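Local coordinates for NO-binding heme-dependent sensor protein (Shewanella oneidensis, PDB 4U9B) that binds heme and, through the heme iron, nitric oxide, and probably serves as an H-NOX gas sensor in bacterial signalling, at residues I5-L9 against E46-V51; G70-F74 against G148-H152; Q127-S133 against H171-E177. One frame throughout, in Å; residues are numbered along the deposited sequence.

How the contacts relate
Contacts 1 and 2 pack on each other, while contact 3 lies apart in the sheet. Contact 1, between helices 3-17 and 44-58, lies about 17 Å from contact 2, centre to centre, and the two touch: Val-8 and Ile-5 of one meet Phe-72 and Leu-73 of the other, with Val-8 CB 3.8 Å from Leu-73 CD1. Contact 3 belongs to the antiparallel sheet, its centre about 16 Å from that of contact 2 and about 25 Å from that of contact 1, on the opposite side of the chain's centre from the latter. It touches neither, yet contacts 1 and 3 share the cofactor: Ile-5 packs on the heme, whereas Tyr-132 grips a propionate.

Contact 1 of 3, residues I5-L9 against E46-V51; sequences IFNVL and ELFSIV. With HEM (protoporphyrin IX containing Fe), chain B.
Leu-47 reaches across to Ile-5, Phe-6 and Leu-9, bridging most of the gap between segments whose axes come no closer than 11.3 Å. Leu-47 CD1 rests over a face of the Phe-6 ring, 4.1 Å from its centroid, a CH-pi contact displaced toward the rim. The same methyl meets Leu-9 CD2 at 3.6 Å and Ile-5 CG2 at 4.0 Å. A chi1 of -172° swings CG of Leu-47 away from its backbone N and in among these three side chains. Leu-9 answers with CD2, which also touches Ile-50 CG2 at 3.9 Å as the two side chains run past each other in opposite directions. Phe-6 brings CE1 to 3.7 Å from Leu-47 CB, while Tyr-36 stacks on its ring and also hydrogen-bonds Glu-46 OE1; Arg-34 forms a salt bridge with OE2 of that buried carboxylate. On Ile-5 the two branches part: CG2 faces Leu-47, whereas CD1 lies 3.7 Å from HEM CAD, where a propionate leaves the porphyrin. The segments are nearly parallel (17°). Ile-5 thus lines the heme pocket, and the Leu-47 cluster packs behind it, joining helices 3-17 and 44-58 of the H-NOX fold.

Contact 2 of 3, residues G70-F74 against G148-H152; sequences GQFLF and GAAQH
Segments 70-74 and 148-152, on helices 62-80 and 139-152, cross at -44°, their axes 8.6 Å apart at closest approach. The backbones come nearest where Gln-71 CA lies 4.4 Å from Gly-148 CA. Gly-148, with no side chain, lets its backbone lie directly against Gln-71 and Phe-74 CB. No hydrogen bond links the segments.

The ring of Phe-74 fills much of the interface. Its CG stands anti to the backbone N (chi1 -178°), which carries the ring away from its own helix and over the backbone of the other. Ala-149 CA sits almost exactly above the centre of one face, 3.5 Å from the Phe-74 centroid and close to the ring normal, a CH-pi contact made by a main-chain carbon. The methyl lies over the same face nearer the rim, with Ala-149 CB 3.4 Å from Phe-74 CE1. The ring thus lies on the backbone from Gly-148 to Ala-149 and joins helices 62-80 and 139-152 of the H-NOX domain. The Phe-74 and Ala-149 side is buried, with the heme about 4 Å from the side chain of Ala-149, whereas the glutamine and histidine side lies toward the surface.

Around the ring, Phe-74 CD2 approaches Gly-148 O, and Phe-74 CE2 meets His-152 CB at 3.6 Å. The imidazole of His-152 is set obliquely to the phenyl ring, with planes 56° apart and centroids separated by 5.5 Å. Leu-145 of helix 139-152 and Leu-94 of helix 91-96 also touch Phe-74. Toward the more exposed margin, the extended side chain of Gln-71 runs alongside Gly-148 and brings NE2 to 3.9 Å from Gln-151 CG, the two glutamines crossing with their amide planes inclined to each other.

Contact 3 of 3, residues Q127-S133 against H171-E177; sequences QIALRYS and HCMLIIE. With ZN (zinc ion), chain D; HEM (protoporphyrin IX containing Fe), chain B.
Arg-131 and His-171 meet across two antiparallel strands: the extended arginine lays one face of its guanidinium over His-171 CB, which stands 3.7 Å from Arg-131 NH2. A chi1 of 70° sets the imidazole between its backbone N and carbonyl carbon, beside the arginine, and the two planes lie 18° apart. On this face of the sheet Met-173 doubles back, bent at chi2 and chi3, to bring CE against Arg-131 CB at 3.7 Å. Beyond it Ile-175 CD1 packs on the small methyl of Ala-129, the CD1 methyl filling the hollow beside the short side chain.

The reverse face carries Ile-128, Leu-130 and Tyr-132 opposite Ile-176, Leu-174 and Cys-172. These three pairs are the hydrogen-bonded ones, each closed by two backbone bonds; the shortest joins Cys-172 N to Tyr-132 O at 2.7 Å. Broad side chains sit shoulder to shoulder here, with Ile-128 CB 4.1 Å from Ile-176 CB. At one end Gln-127 NE2 donates to Glu-177 OE1 (2.9 Å), reaching it from above the carboxylate plane.

Near the other end, Cys-172 SG lies obliquely beside the Tyr-132 ring and binds zinc at 2.3 Å, a site completed by Cys-139, His-161 and Cys-164. Tyr-132 OH donates to HEM O2A at 2.6 Å and is also hydrogen-bonded to Leu-138 N. Strands 117-122 and 156-163 flank this central pair, while Leu-146 of helix 139-152 and Val-95 of helix 91-96 pack against its apolar face.

Contact 1 of 3, residues I5-L9 against E46-V51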
loop_
_atom_site.group_PDB
_atom_site.type_symbol
_atom_site.label_atom_id
_atom_site.label_comp_id
_atom_site.label_asym_id
_atom_site.label_seq_id
_atom_site.Cartn_x
_atom_site.Cartn_y
_atom_site.Cartn_z
ATOM N N ILE A 5 1.765 -0.901 -9.121
ATOM C CA ILE A 5 0.970 -0.076 -8.221
ATOM C C ILE A 5 -0.055 0.718 -9.024
ATOM O O ILE A 5 -1.223 0.800 -8.645
ATOM C CB ILE A 5 1.854 0.884 -7.404
ATOM C CG1 ILE A 5 2.947 0.106 -6.658
ATOM C CG2 ILE A 5 1.005 1.697 -6.431
ATOM C CD1 ILE A 5 2.430 -0.946 -5.686
ATOM N N PHE A 6 0.389 1.287 -10.141
ATOM C CA PHE A 6 -0.504 2.001 -11.044
ATOM C C PHE A 6 -1.538 1.066 -11.659
ATOM O O PHE A 6 -2.684 1.454 -11.862
ATOM C CB PHE A 6 0.288 2.690 -12.157
ATOM C CG PHE A 6 1.128 3.835 -11.687
ATOM C CD1 PHE A 6 0.605 5.118 -11.636
ATOM C CD2 PHE A 6 2.439 3.636 -11.299
ATOM C CE1 PHE A 6 1.380 6.177 -11.210
ATOM C CE2 PHE A 6 3.216 4.689 -10.867
ATOM C CZ PHE A 6 2.686 5.963 -10.822
ATOM N N ASN A 7 -1.133 -0.162 -11.964
ATOM C CA ASN A 7 -2.057 -1.126 -12.555
ATOM C C ASN A 7 -3.200 -1.452 -11.603
ATOM O O ASN A 7 -4.353 -1.543 -12.022
ATOM C CB ASN A 7 -1.330 -2.416 -12.947
ATOM C CG ASN A 7 -0.359 -2.220 -14.097
ATOM O OD1 ASN A 7 -0.492 -1.286 -14.898
ATOM N ND2 ASN A 7 0.624 -3.106 -14.188
ATOM N N VAL A 8 -2.886 -1.632 -10.323
ATOM C CA VAL A 8 -3.922 -1.928 -9.345
ATOM C C VAL A 8 -4.785 -0.685 -9.129
ATOM O O VAL A 8 -5.995 -0.793 -8.942
ATOM C CB VAL A 8 -3.328 -2.410 -8.005
ATOM C CG1 VAL A 8 -4.433 -2.691 -7.003
ATOM C CG2 VAL A 8 -2.497 -3.668 -8.218
ATOM N N LEU A 9 -4.167 0.493 -9.171
ATOM C CA LEU A 9 -4.919 1.738 -9.058
ATOM C C LEU A 9 -5.896 1.845 -10.221
ATOM O O LEU A 9 -7.041 2.254 -10.036
ATOM C CB LEU A 9 -3.985 2.953 -9.027
ATOM C CG LEU A 9 -4.666 4.321 -8.877
ATOM C CD1 LEU A 9 -5.377 4.431 -7.539
ATOM C CD2 LEU A 9 -3.664 5.453 -9.031
ATOM N N GLU A 46 3.163 11.050 -10.211
ATOM C CA GLU A 46 2.042 10.692 -11.068
ATOM C C GLU A 46 0.961 10.010 -10.239
ATOM O O GLU A 46 -0.216 10.343 -10.355
ATOM C CB GLU A 46 2.492 9.789 -12.222
ATOM C CG GLU A 46 3.340 10.517 -13.259
ATOM C CD GLU A 46 3.794 9.626 -14.404
ATOM O OE1 GLU A 46 3.051 8.695 -14.780
ATOM O OE2 GLU A 46 4.901 9.863 -14.929
ATOM N N LEU A 47 1.366 9.071 -9.389
ATOM C CA LEU A 47 0.424 8.366 -8.528
ATOM C C LEU A 47 -0.273 9.349 -7.590
ATOM O O LEU A 47 -1.500 9.371 -7.499
ATOM C CB LEU A 47 1.135 7.277 -7.719
ATOM C CG LEU A 47 0.228 6.334 -6.925
ATOM C CD1 LEU A 47 -0.286 5.206 -7.807
ATOM C CD2 LEU A 47 0.961 5.779 -5.714
ATOM N N PHE A 48 0.516 10.172 -6.905
ATOM C CA PHE A 48 -0.030 11.124 -5.943
ATOM C C PHE A 48 -0.962 12.134 -6.615
ATOM O O PHE A 48 -2.012 12.471 -6.066
ATOM C CB PHE A 48 1.097 11.859 -5.213
ATOM C CG PHE A 48 1.762 11.046 -4.134
ATOM C CD1 PHE A 48 1.034 10.582 -3.049
ATOM C CD2 PHE A 48 3.118 10.774 -4.189
ATOM C CE1 PHE A 48 1.644 9.845 -2.048
ATOM C CE2 PHE A 48 3.734 10.034 -3.190
ATOM C CZ PHE A 48 2.995 9.571 -2.120
ATOM N N SER A 49 -0.585 12.610 -7.799
ATOM C CA SER A 49 -1.410 13.574 -8.520
ATOM C C SER A 49 -2.763 12.971 -8.864
ATOM O O SER A 49 -3.798 13.620 -8.715
ATOM C CB SER A 49 -0.711 14.048 -9.795
ATOM O OG SER A 49 0.351 14.926 -9.484
ATOM N N ILE A 50 -2.750 11.725 -9.325
ATOM C CA ILE A 50 -3.984 11.029 -9.655
ATOM C C ILE A 50 -4.860 10.883 -8.417
ATOM O O ILE A 50 -6.046 11.213 -8.449
ATOM C CB ILE A 50 -3.707 9.640 -10.261
ATOM C CG1 ILE A 50 -3.087 9.793 -11.654
ATOM C CG2 ILE A 50 -4.996 8.820 -10.363
ATOM C CD1 ILE A 50 -2.470 8.524 -12.193
ATOM N N VAL A 51 -4.278 10.387 -7.328
ATOM C CA VAL A 51 -5.044 10.146 -6.111
ATOM C C VAL A 51 -5.499 11.467 -5.485
ATOM O O VAL A 51 -6.577 11.531 -4.900
ATOM C CB VAL A 51 -4.232 9.317 -5.089
ATOM C CG1 VAL A 51 -5.048 9.041 -3.840
ATOM C CG2 VAL A 51 -3.821 7.988 -5.702
HETATM C CHA HEM B . 5.159 -0.786 -1.952
HETATM C CHB HEM B . 3.739 -1.749 2.574
HETATM C CHC HEM B . 2.662 -6.283 1.320
HETATM C CHD HEM B . 5.167 -5.625 -2.779
HETATM C C1A HEM B . 4.689 -0.624 -0.672
HETATM C C2A HEM B . 4.263 0.620 -0.064
HETATM C C3A HEM B . 3.870 0.343 1.184
HETATM C C4A HEM B . 4.033 -1.075 1.410
HETATM C CMA HEM B . 3.330 1.338 2.226
HETATM C CAA HEM B . 4.262 2.014 -0.734
HETATM C CBA HEM B . 5.690 2.523 -0.944
HETATM C CGA HEM B . 6.241 3.266 0.253
HETATM O O1A HEM B . 7.404 3.750 0.168
HETATM O O2A HEM B . 5.544 3.389 1.295
HETATM C C1B HEM B . 3.269 -3.038 2.628
HETATM C C2B HEM B . 2.578 -3.642 3.745
HETATM C C3B HEM B . 2.287 -4.912 3.406
HETATM C C4B HEM B . 2.769 -5.123 2.052
HETATM C CMB HEM B . 2.308 -2.878 5.061
HETATM C CAB HEM B . 1.547 -6.016 4.198
HETATM C CBB HEM B . 0.740 -5.772 5.235
HETATM C C1C HEM B . 3.253 -6.511 0.094
HETATM C C2C HEM B . 3.201 -7.749 -0.649
HETATM C C3C HEM B . 3.896 -7.600 -1.783
HETATM C C4C HEM B . 4.410 -6.236 -1.803
HETATM C CMC HEM B . 2.465 -9.021 -0.178
HETATM C CAC HEM B . 4.055 -8.723 -2.841
HETATM C CBC HEM B . 4.942 -8.671 -3.841
HETATM C C1D HEM B . 5.300 -4.268 -2.976
HETATM C C2D HEM B . 5.732 -3.666 -4.216
HETATM C C3D HEM B . 5.730 -2.161 -3.959
HETATM C C4D HEM B . 5.301 -1.997 -2.590
HETATM C CMD HEM B . 6.104 -4.385 -5.527
HETATM C CAD HEM B . 6.101 -1.044 -4.948
HETATM C CBD HEM B . 7.592 -0.730 -4.854
HETATM C CGD HEM B . 7.914 0.372 -5.828
HETATM O O1D HEM B . 6.969 1.098 -6.224
HETATM O O2D HEM B . 9.107 0.531 -6.207
HETATM N NA HEM B . 4.528 -1.642 0.255
HETATM N NB HEM B . 3.366 -3.962 1.614
HETATM N NC HEM B . 4.000 -5.609 -0.641
HETATM N ND HEM B . 5.057 -3.258 -2.046
HETATM FE FE HEM B . 4.428 -3.650 -0.132
#

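Contact 2 of 3, residues G70-F74 against G148-H152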
loop_
_atom_site.group_PDB
_atom_site.type_symbol
_atom_site.label_atom_id
_atom_site.label_comp_id
_atom_site.label_asym_id
_atom_site.label_seq_id
_atom_site.Cartn_x
_atom_site.Cartn_y
_atom_site.Cartn_z
ATOM N N GLY A 70 -4.908 1.300 -0.287
ATOM C CA GLY A 70 -4.038 0.345 0.378
ATOM C C GLY A 70 -4.720 -0.983 0.648
ATOM O O GLY A 70 -4.135 -2.048 0.443
ATOM N N GLN A 71 -5.966 -0.925 1.107
ATOM C CA GLN A 71 -6.714 -2.141 1.395
ATOM C C GLN A 71 -7.028 -2.893 0.110
ATOM O O GLN A 71 -6.929 -4.120 0.057
ATOM C CB GLN A 71 -7.999 -1.816 2.151
ATOM C CG GLN A 71 -8.771 -3.048 2.580
ATOM C CD GLN A 71 -9.658 -2.803 3.788
ATOM O OE1 GLN A 71 -9.935 -1.660 4.153
ATOM N NE2 GLN A 71 -10.102 -3.882 4.418
ATOM N N PHE A 72 -7.405 -2.147 -0.923
ATOM C CA PHE A 72 -7.653 -2.719 -2.239
ATOM C C PHE A 72 -6.371 -3.341 -2.782
ATOM O O PHE A 72 -6.396 -4.393 -3.422
ATOM C CB PHE A 72 -8.177 -1.636 -3.195
ATOM C CG PHE A 72 -8.603 -2.153 -4.546
ATOM C CD1 PHE A 72 -7.685 -2.272 -5.580
ATOM C CD2 PHE A 72 -9.924 -2.495 -4.788
ATOM C CE1 PHE A 72 -8.075 -2.738 -6.824
ATOM C CE2 PHE A 72 -10.321 -2.962 -6.031
ATOM C CZ PHE A 72 -9.394 -3.082 -7.052
ATOM N N LEU A 73 -5.249 -2.690 -2.493
ATOM C CA LEU A 73 -3.961 -3.052 -3.074
ATOM C C LEU A 73 -3.439 -4.407 -2.607
ATOM O O LEU A 73 -2.678 -5.056 -3.327
ATOM C CB LEU A 73 -2.926 -1.966 -2.759
ATOM C CG LEU A 73 -1.482 -2.190 -3.220
ATOM C CD1 LEU A 73 -1.395 -2.341 -4.735
ATOM C CD2 LEU A 73 -0.599 -1.045 -2.748
ATOM N N PHE A 74 -3.825 -4.850 -1.413
ATOM C CA PHE A 74 -3.283 -6.108 -0.921
ATOM C C PHE A 74 -3.671 -7.265 -1.833
ATOM O O PHE A 74 -2.826 -8.076 -2.204
ATOM C CB PHE A 74 -3.736 -6.426 0.499
ATOM C CG PHE A 74 -3.133 -7.689 1.022
ATOM C CD1 PHE A 74 -1.895 -7.673 1.637
ATOM C CD2 PHE A 74 -3.775 -8.905 0.846
ATOM C CE1 PHE A 74 -1.321 -8.840 2.093
ATOM C CE2 PHE A 74 -3.204 -10.076 1.303
ATOM C CZ PHE A 74 -1.977 -10.042 1.928
ATOM N N GLY A 148 -6.078 -5.049 4.611
ATOM C CA GLY A 148 -6.276 -5.940 3.484
ATOM C C GLY A 148 -5.733 -7.324 3.783
ATOM O O GLY A 148 -6.375 -8.333 3.487
ATOM N N ALA A 149 -4.544 -7.366 4.373
ATOM C CA ALA A 149 -3.913 -8.627 4.744
ATOM C C ALA A 149 -4.727 -9.330 5.823
ATOM O O ALA A 149 -4.826 -10.553 5.838
ATOM C CB ALA A 149 -2.492 -8.388 5.224
ATOM N N ALA A 150 -5.307 -8.546 6.725
ATOM C CA ALA A 150 -6.143 -9.096 7.783
ATOM C C ALA A 150 -7.377 -9.777 7.187
ATOM O O ALA A 150 -7.711 -10.905 7.555
ATOM C CB ALA A 150 -6.543 -8.004 8.754
ATOM N N GLN A 151 -8.041 -9.092 6.258
ATOM C CA GLN A 151 -9.193 -9.654 5.551
ATOM C C GLN A 151 -8.844 -10.978 4.882
ATOM O O GLN A 151 -9.588 -11.956 4.985
ATOM C CB GLN A 151 -9.705 -8.671 4.497
ATOM C CG GLN A 151 -10.749 -7.687 5.005
ATOM C CD GLN A 151 -12.122 -8.316 5.179
ATOM O OE1 GLN A 151 -12.359 -9.449 4.759
ATOM N NE2 GLN A 151 -13.036 -7.577 5.799
ATOM N N HIS A 152 -7.710 -10.989 4.190
ATOM C CA HIS A 152 -7.212 -12.177 3.506
ATOM C C HIS A 152 -7.152 -13.390 4.434
ATOM O O HIS A 152 -7.549 -14.491 4.055
ATOM C CB HIS A 152 -5.826 -11.889 2.928
ATOM C CG HIS A 152 -5.203 -13.053 2.225
ATOM N ND1 HIS A 152 -5.529 -13.405 0.933
ATOM C CD2 HIS A 152 -4.263 -13.938 2.630
ATOM C CE1 HIS A 152 -4.820 -14.461 0.575
ATOM N NE2 HIS A 152 -4.043 -14.804 1.587
#

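Contact 3 of 3, residues Q127-S133 against H171-E177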
loop_
_atom_site.group_PDB
_atom_site.type_symbol
_atom_site.label_atom_id
_atom_site.label_comp_id
_atom_site.label_asym_id
_atom_site.label_seq_id
_atom_site.Cartn_x
_atom_site.Cartn_y
_atom_site.Cartn_z
ATOM N N GLN A 127 0.425 -8.063 20.651
ATOM C CA GLN A 127 0.273 -6.927 19.752
ATOM C C GLN A 127 1.527 -6.858 18.892
ATOM O O GLN A 127 2.591 -7.320 19.304
ATOM C CB GLN A 127 0.065 -5.618 20.520
ATOM C CG GLN A 127 -1.221 -5.570 21.331
ATOM C CD GLN A 127 -1.405 -4.249 22.062
ATOM O OE1 GLN A 127 -0.439 -3.537 22.335
ATOM N NE2 GLN A 127 -2.651 -3.919 22.382
ATOM N N ILE A 128 1.393 -6.299 17.692
ATOM C CA ILE A 128 2.525 -6.105 16.797
ATOM C C ILE A 128 2.841 -4.621 16.694
ATOM O O ILE A 128 1.966 -3.826 16.370
ATOM C CB ILE A 128 2.239 -6.665 15.388
ATOM C CG1 ILE A 128 1.901 -8.156 15.460
ATOM C CG2 ILE A 128 3.437 -6.437 14.463
ATOM C CD1 ILE A 128 1.269 -8.703 14.191
ATOM N N ALA A 129 4.089 -4.257 16.977
ATOM C CA ALA A 129 4.554 -2.884 16.815
ATOM C C ALA A 129 5.280 -2.746 15.484
ATOM O O ALA A 129 6.373 -3.283 15.305
ATOM C CB ALA A 129 5.466 -2.487 17.960
ATOM N N LEU A 130 4.662 -2.024 14.555
ATOM C CA LEU A 130 5.191 -1.892 13.206
ATOM C C LEU A 130 5.687 -0.474 12.949
ATOM O O LEU A 130 4.899 0.468 12.892
ATOM C CB LEU A 130 4.118 -2.273 12.185
ATOM C CG LEU A 130 4.618 -2.661 10.792
ATOM C CD1 LEU A 130 5.495 -3.910 10.845
ATOM C CD2 LEU A 130 3.446 -2.886 9.858
ATOM N N ARG A 131 7.002 -0.333 12.806
ATOM C CA ARG A 131 7.600 0.955 12.484
ATOM C C ARG A 131 7.588 1.151 10.977
ATOM O O ARG A 131 7.960 0.246 10.231
ATOM C CB ARG A 131 9.030 1.047 13.017
ATOM C CG ARG A 131 9.694 2.396 12.775
ATOM C CD ARG A 131 11.195 2.336 13.020
ATOM N NE ARG A 131 11.837 3.639 12.842
ATOM C CZ ARG A 131 12.316 4.104 11.689
ATOM N NH1 ARG A 131 12.239 3.379 10.577
ATOM N NH2 ARG A 131 12.878 5.305 11.647
ATOM N N TYR A 132 7.160 2.331 10.540
ATOM C CA TYR A 132 7.131 2.681 9.128
ATOM C C TYR A 132 7.909 3.968 8.886
ATOM O O TYR A 132 7.752 4.945 9.615
ATOM C CB TYR A 132 5.688 2.840 8.640
ATOM C CG TYR A 132 5.574 3.396 7.240
ATOM C CD1 TYR A 132 5.544 4.766 7.016
ATOM C CD2 TYR A 132 5.494 2.552 6.141
ATOM C CE1 TYR A 132 5.444 5.278 5.741
ATOM C CE2 TYR A 132 5.393 3.058 4.857
ATOM C CZ TYR A 132 5.369 4.421 4.664
ATOM O OH TYR A 132 5.266 4.936 3.388
ATOM N N SER A 133 8.751 3.955 7.858
ATOM C CA SER A 133 9.464 5.152 7.421
ATOM C C SER A 133 9.615 5.122 5.906
ATOM O O SER A 133 9.954 4.083 5.341
ATOM C CB SER A 133 10.837 5.235 8.086
ATOM O OG SER A 133 11.407 6.514 7.904
ATOM N N HIS A 171 9.111 8.999 11.612
ATOM C CA HIS A 171 8.608 7.650 11.396
ATOM C C HIS A 171 7.175 7.556 11.890
ATOM O O HIS A 171 6.703 8.433 12.618
ATOM C CB HIS A 171 9.473 6.617 12.126
ATOM C CG HIS A 171 9.330 6.664 13.615
ATOM N ND1 HIS A 171 10.022 7.559 14.401
ATOM C CD2 HIS A 171 8.565 5.933 14.462
ATOM C CE1 HIS A 171 9.694 7.375 15.668
ATOM N NE2 HIS A 171 8.810 6.396 15.731
ATOM N N CYS A 172 6.491 6.489 11.489
ATOM C CA CYS A 172 5.184 6.155 12.038
ATOM C C CYS A 172 5.297 4.889 12.866
ATOM O O CYS A 172 6.141 4.034 12.597
ATOM C CB CYS A 172 4.148 5.949 10.935
ATOM S SG CYS A 172 4.002 7.313 9.779
ATOM N N MET A 173 4.434 4.783 13.866
ATOM C CA MET A 173 4.330 3.590 14.689
ATOM C C MET A 173 2.898 3.085 14.641
ATOM O O MET A 173 1.980 3.744 15.130
ATOM C CB MET A 173 4.749 3.882 16.129
ATOM C CG MET A 173 4.822 2.650 17.015
ATOM S SD MET A 173 5.910 1.363 16.357
ATOM C CE MET A 173 7.436 2.279 16.170
ATOM N N LEU A 174 2.718 1.927 14.016
ATOM C CA LEU A 174 1.412 1.297 13.907
ATOM C C LEU A 174 1.347 0.100 14.842
ATOM O O LEU A 174 2.021 -0.906 14.622
ATOM C CB LEU A 174 1.132 0.865 12.464
ATOM C CG LEU A 174 0.755 1.980 11.480
ATOM C CD1 LEU A 174 1.909 2.938 11.249
ATOM C CD2 LEU A 174 0.287 1.392 10.159
ATOM N N ILE A 175 0.545 0.223 15.893
ATOM C CA ILE A 175 0.341 -0.871 16.830
ATOM C C ILE A 175 -0.872 -1.669 16.387
ATOM O O ILE A 175 -1.987 -1.148 16.335
ATOM C CB ILE A 175 0.139 -0.368 18.273
ATOM C CG1 ILE A 175 1.296 0.542 18.693
ATOM C CG2 ILE A 175 -0.008 -1.545 19.237
ATOM C CD1 ILE A 175 2.675 -0.084 18.560
ATOM N N ILE A 176 -0.640 -2.934 16.066
ATOM C CA ILE A 176 -1.687 -3.821 15.585
ATOM C C ILE A 176 -2.115 -4.782 16.689
ATOM O O ILE A 176 -1.293 -5.527 17.228
ATOM C CB ILE A 176 -1.216 -4.629 14.360
ATOM C CG1 ILE A 176 -0.624 -3.697 13.296
ATOM C CG2 ILE A 176 -2.372 -5.431 13.769
ATOM C CD1 ILE A 176 0.327 -4.392 12.354
ATOM N N GLU A 177 -3.400 -4.747 17.024
ATOM C CA GLU A 177 -3.978 -5.678 17.983
ATOM C C GLU A 177 -4.904 -6.651 17.266
ATOM O O GLU A 177 -5.867 -6.239 16.619
ATOM C CB GLU A 177 -4.743 -4.930 19.074
ATOM C CG GLU A 177 -5.305 -5.840 20.157
ATOM C CD GLU A 177 -5.986 -5.071 21.270
ATOM O OE1 GLU A 177 -5.376 -4.923 22.349
ATOM O OE2 GLU A 177 -7.131 -4.616 21.069
HETATM ZN ZN ZN D . 1.769 7.898 9.715
HETATM C CHA HEM B . 5.159 -0.786 -1.952
HETATM C CHB HEM B . 3.739 -1.749 2.574
HETATM C CHC HEM B . 2.662 -6.283 1.320
HETATM C CHD HEM B . 5.167 -5.625 -2.779
HETATM C C1A HEM B . 4.689 -0.624 -0.672
HETATM C C2A HEM B . 4.263 0.620 -0.064
HETATM C C3A HEM B . 3.870 0.343 1.184
HETATM C C4A HEM B . 4.033 -1.075 1.410
HETATM C CMA HEM B . 3.330 1.338 2.226
HETATM C CAA HEM B . 4.262 2.014 -0.734
HETATM C CBA HEM B . 5.690 2.523 -0.944
HETATM C CGA HEM B . 6.241 3.266 0.253
HETATM O O1A HEM B . 7.404 3.750 0.168
HETATM O O2A HEM B . 5.544 3.389 1.295
HETATM C C1B HEM B . 3.269 -3.038 2.628
HETATM C C2B HEM B . 2.578 -3.642 3.745
HETATM C C3B HEM B . 2.287 -4.912 3.406
HETATM C C4B HEM B . 2.769 -5.123 2.052
HETATM C CMB HEM B . 2.308 -2.878 5.061
HETATM C CAB HEM B . 1.547 -6.016 4.198
HETATM C CBB HEM B . 0.740 -5.772 5.235
HETATM C C1C HEM B . 3.253 -6.511 0.094
HETATM C C2C HEM B . 3.201 -7.749 -0.649
HETATM C C3C HEM B . 3.896 -7.600 -1.783
HETATM C C4C HEM B . 4.410 -6.236 -1.803
HETATM C CMC HEM B . 2.465 -9.021 -0.178
HETATM C CAC HEM B . 4.055 -8.723 -2.841
HETATM C CBC HEM B . 4.942 -8.671 -3.841
HETATM C C1D HEM B . 5.300 -4.268 -2.976
HETATM C C2D HEM B . 5.732 -3.666 -4.216
HETATM C C3D HEM B . 5.730 -2.161 -3.959
HETATM C C4D HEM B . 5.301 -1.997 -2.590
HETATM C CMD HEM B . 6.104 -4.385 -5.527
HETATM C CAD HEM B . 6.101 -1.044 -4.948
HETATM C CBD HEM B . 7.592 -0.730 -4.854
HETATM C CGD HEM B . 7.914 0.372 -5.828
HETATM O O1D HEM B . 6.969 1.098 -6.224
HETATM O O2D HEM B . 9.107 0.531 -6.207
HETATM N NA HEM B . 4.528 -1.642 0.255
HETATM N NB HEM B . 3.366 -3.962 1.614
HETATM N NC HEM B . 4.000 -5.609 -0.641
HETATM N ND HEM B . 5.057 -3.258 -2.046
HETATM FE FE HEM B . 4.428 -3.650 -0.132
#